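Local coordinates for protein F1 (Vaccinia virus ankara, PDB 4D2M) that binds the BH3 segment of pro-apoptotic Bim and so probably blocks apoptosis in the infected cell as a viral Bcl-2-like protein, at residues 127-132 against 169-174. The protein carries 1 engineered substitution. Sequence-based numbering, arbitrary orientation.
Unlike the reference sequence in segment 127-132: Met129 (reference Leu), Leu130 (reference Met).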
ATOM      1  N   THR A 127      -4.024 -22.975  -4.562  1.00 42.41           N
ATOM      2  CA  THR A 127      -3.982 -24.417  -4.341  1.00 44.22           C
ATOM      3  C   THR A 127      -5.103 -25.132  -5.100  1.00 42.62           C
ATOM      4  O   THR A 127      -4.867 -26.147  -5.752  1.00 44.30           O
ATOM      5  CB  THR A 127      -4.085 -24.750  -2.835  1.00 46.36           C
ATOM      6  OG1 THR A 127      -2.933 -24.240  -2.152  1.00 53.41           O
ATOM      7  CG2 THR A 127      -4.170 -26.253  -2.601  1.00 45.67           C
ATOM      8  N   ILE A 128      -6.316 -24.593  -5.012  1.00 37.75           N
ATOM      9  CA  ILE A 128      -7.484 -25.197  -5.655  1.00 43.69           C
ATOM     10  C   ILE A 128      -7.320 -25.263  -7.170  1.00 40.34           C
ATOM     11  O   ILE A 128      -7.656 -26.267  -7.797  1.00 45.27           O
ATOM     12  CB  ILE A 128      -8.774 -24.407  -5.314  1.00 53.03           C
ATOM     13  CG1 ILE A 128      -9.200 -24.688  -3.867  1.00 54.34           C
ATOM     14  CG2 ILE A 128      -9.913 -24.732  -6.296  1.00 58.99           C
ATOM     15  CD1 ILE A 128     -10.187 -25.836  -3.690  1.00 59.21           C
ATOM     16  N   MET A 129      -6.795 -24.193  -7.754  1.00 40.99           N
ATOM     17  CA  MET A 129      -6.693 -24.090  -9.206  1.00 43.01           C
ATOM     18  C   MET A 129      -5.647 -25.032  -9.789  1.00 48.18           C
ATOM     19  O   MET A 129      -5.724 -25.405 -10.959  1.00 47.12           O
ATOM     20  CB  MET A 129      -6.360 -22.655  -9.607  1.00 42.15           C
ATOM     21  CG  MET A 129      -7.535 -21.696  -9.513  1.00 48.19           C
ATOM     22  SD  MET A 129      -7.041 -19.986  -9.785  1.00110.71           S
ATOM     23  CE  MET A 129      -6.168 -20.138 -11.343  1.00139.66           C
ATOM     24  N   LEU A 130      -4.663 -25.403  -8.978  1.00 53.39           N
ATOM     25  CA  LEU A 130      -3.613 -26.311  -9.424  1.00 57.29           C
ATOM     26  C   LEU A 130      -4.160 -27.708  -9.698  1.00 57.32           C
ATOM     27  O   LEU A 130      -3.713 -28.387 -10.621  1.00 62.39           O
ATOM     28  CB  LEU A 130      -2.500 -26.383  -8.380  1.00 65.77           C
ATOM     29  CG  LEU A 130      -1.244 -25.545  -8.631  1.00 72.53           C
ATOM     30  CD1 LEU A 130      -1.536 -24.167  -9.204  1.00 72.68           C
ATOM     31  CD2 LEU A 130      -0.504 -25.395  -7.328  1.00 76.68           C
ATOM     32  N   ASP A 131      -5.126 -28.130  -8.888  1.00 57.03           N
ATOM     33  CA  ASP A 131      -5.733 -29.449  -9.038  1.00 67.92           C
ATOM     34  C   ASP A 131      -6.985 -29.381  -9.909  1.00 66.75           C
ATOM     35  O   ASP A 131      -7.236 -30.271 -10.722  1.00 68.30           O
ATOM     36  CB  ASP A 131      -6.076 -30.031  -7.667  1.00 74.63           C
ATOM     37  CG  ASP A 131      -4.862 -30.153  -6.767  1.00 79.65           C
ATOM     38  OD1 ASP A 131      -3.816 -30.649  -7.239  1.00 81.54           O
ATOM     39  OD2 ASP A 131      -4.951 -29.754  -5.587  1.00 79.97           O
ATOM     40  N   ASN A 132      -7.760 -28.315  -9.732  1.00 58.71           N
ATOM     41  CA  ASN A 132      -8.992 -28.117 -10.486  1.00 60.60           C
ATOM     42  C   ASN A 132      -8.758 -27.195 -11.680  1.00 58.80           C
ATOM     43  O   ASN A 132      -8.476 -26.009 -11.510  1.00 51.40           O
ATOM     44  CB  ASN A 132     -10.079 -27.542  -9.573  1.00 65.90           C
ATOM     45  CG  ASN A 132     -11.449 -27.533 -10.227  1.00 72.94           C
ATOM     46  OD1 ASN A 132     -11.613 -27.074 -11.356  1.00 75.36           O
ATOM     47  ND2 ASN A 132     -12.443 -28.049  -9.514  1.00 76.95           N
ATOM     48  N   ILE A 169      -5.648 -15.926 -10.293  1.00 30.44           N
ATOM     49  CA  ILE A 169      -6.753 -16.496 -11.060  1.00 31.31           C
ATOM     50  C   ILE A 169      -6.366 -16.713 -12.520  1.00 30.59           C
ATOM     51  O   ILE A 169      -6.761 -17.704 -13.133  1.00 33.97           O
ATOM     52  CB  ILE A 169      -8.005 -15.595 -10.995  1.00 35.91           C
ATOM     53  CG1 ILE A 169      -8.559 -15.565  -9.570  1.00 33.81           C
ATOM     54  CG2 ILE A 169      -9.100 -16.100 -11.940  1.00 41.51           C
ATOM     55  CD1 ILE A 169      -9.518 -14.427  -9.309  1.00 32.43           C
ATOM     56  N   CYS A 170      -5.597 -15.787 -13.078  1.00 33.34           N
ATOM     57  CA  CYS A 170      -5.228 -15.868 -14.486  1.00 35.96           C
ATOM     58  C   CYS A 170      -4.026 -16.777 -14.699  1.00 32.64           C
ATOM     59  O   CYS A 170      -2.959 -16.322 -15.109  1.00 35.22           O
ATOM     60  CB  CYS A 170      -4.935 -14.476 -15.040  1.00 37.08           C
ATOM     61  SG  CYS A 170      -6.374 -13.395 -15.055  1.00 36.32           S
ATOM     62  N   ASP A 171      -4.203 -18.062 -14.410  1.00 32.97           N
ATOM     63  CA  ASP A 171      -3.172 -19.048 -14.702  1.00 40.45           C
ATOM     64  C   ASP A 171      -3.277 -19.434 -16.171  1.00 47.39           C
ATOM     65  O   ASP A 171      -4.204 -19.005 -16.861  1.00 50.31           O
ATOM     66  CB  ASP A 171      -3.308 -20.274 -13.793  1.00 42.54           C
ATOM     67  CG  ASP A 171      -4.644 -20.982 -13.952  1.00 45.48           C
ATOM     68  OD1 ASP A 171      -5.545 -20.438 -14.627  1.00 41.74           O
ATOM     69  OD2 ASP A 171      -4.797 -22.085 -13.384  1.00 49.02           O
ATOM     70  N   ASP A 172      -2.327 -20.231 -16.648  1.00 46.82           N
ATOM     71  CA  ASP A 172      -2.282 -20.617 -18.054  1.00 48.81           C
ATOM     72  C   ASP A 172      -3.595 -21.255 -18.490  1.00 45.51           C
ATOM     73  O   ASP A 172      -4.068 -21.031 -19.604  1.00 49.84           O
ATOM     74  CB  ASP A 172      -1.123 -21.582 -18.305  1.00 61.49           C
ATOM     75  CG  ASP A 172       0.222 -20.981 -17.946  1.00 71.33           C
ATOM     76  OD1 ASP A 172       0.409 -19.766 -18.164  1.00 73.95           O
ATOM     77  OD2 ASP A 172       1.092 -21.724 -17.443  1.00 73.83           O
ATOM     78  N   CYS A 173      -4.183 -22.042 -17.596  1.00 42.43           N
ATOM     79  CA  CYS A 173      -5.441 -22.718 -17.876  1.00 47.30           C
ATOM     80  C   CYS A 173      -6.572 -21.728 -18.141  1.00 45.42           C
ATOM     81  O   CYS A 173      -7.331 -21.889 -19.096  1.00 53.26           O
ATOM     82  CB  CYS A 173      -5.811 -23.637 -16.712  1.00 55.69           C
ATOM     83  SG  CYS A 173      -7.535 -24.149 -16.693  1.00 65.69           S
ATOM     84  N   PHE A 174      -6.684 -20.704 -17.300  1.00 42.45           N
ATOM     85  CA  PHE A 174      -7.731 -19.699 -17.468  1.00 40.53           C
ATOM     86  C   PHE A 174      -7.524 -18.915 -18.754  1.00 38.51           C
ATOM     87  O   PHE A 174      -8.472 -18.651 -19.491  1.00 37.73           O
ATOM     88  CB  PHE A 174      -7.768 -18.736 -16.282  1.00 35.15           C
ATOM     89  CG  PHE A 174      -8.903 -17.747 -16.345  1.00 31.35           C
ATOM     90  CD1 PHE A 174     -10.221 -18.180 -16.331  1.00 32.83           C
ATOM     91  CD2 PHE A 174      -8.652 -16.387 -16.419  1.00 31.26           C
ATOM     92  CE1 PHE A 174     -11.266 -17.273 -16.390  1.00 34.16           C
ATOM     93  CE2 PHE A 174      -9.691 -15.476 -16.477  1.00 33.13           C
ATOM     94  CZ  PHE A 174     -11.000 -15.919 -16.462  1.00 33.22           C
TER
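Met129 reaches from the last turn of helix 118-131 to the bend between helices 155-169 and 172-180, where its methyl group stands over the face of the Asp171 carboxylate. Met129 CE sits almost straight above Asp171 CG, 3.1 Å from it, and is equally near Asp171 OD2; its other neighbour is Ile169 O, also at 3.1 Å. These approaches are tighter than van der Waals contact, so the exact position of the methyl is doubtful, and no hydrogen bond links the two segments. The chain runs extended through chi2 (172°) and then bends about the CG-SD bond (chi3 53°), which swings CE in over the carboxylate, while SD passes 3.7 Å from Ile169 CA. The side chain of Ile169 starts off away from the methionine, so this residue is met chiefly through its backbone; it packs instead on Met66 of a second subunit.

In this all-helical, Bcl-2-like fold the bend is an inverse gamma turn centred on Cys170, followed at once by Asp171 as N-cap of helix 172-180. The cap is made by Asp171 OD1, which accepts from Phe174 N at 2.9 Å, the donor standing 42° out of the carboxylate plane. The other oxygen, OD2, forms a salt bridge with Arg138 of helix 135-150, so the carboxylate beneath the methyl is held from two quarters and its negative charge is probably partly balanced by Arg138. Arg138 also hydrogen-bonds to Asn132 O, tying the end of helix 118-131 to the same cluster. One turn back from Asn132, Ile128 packs on an apolar side chain of the bound peptide.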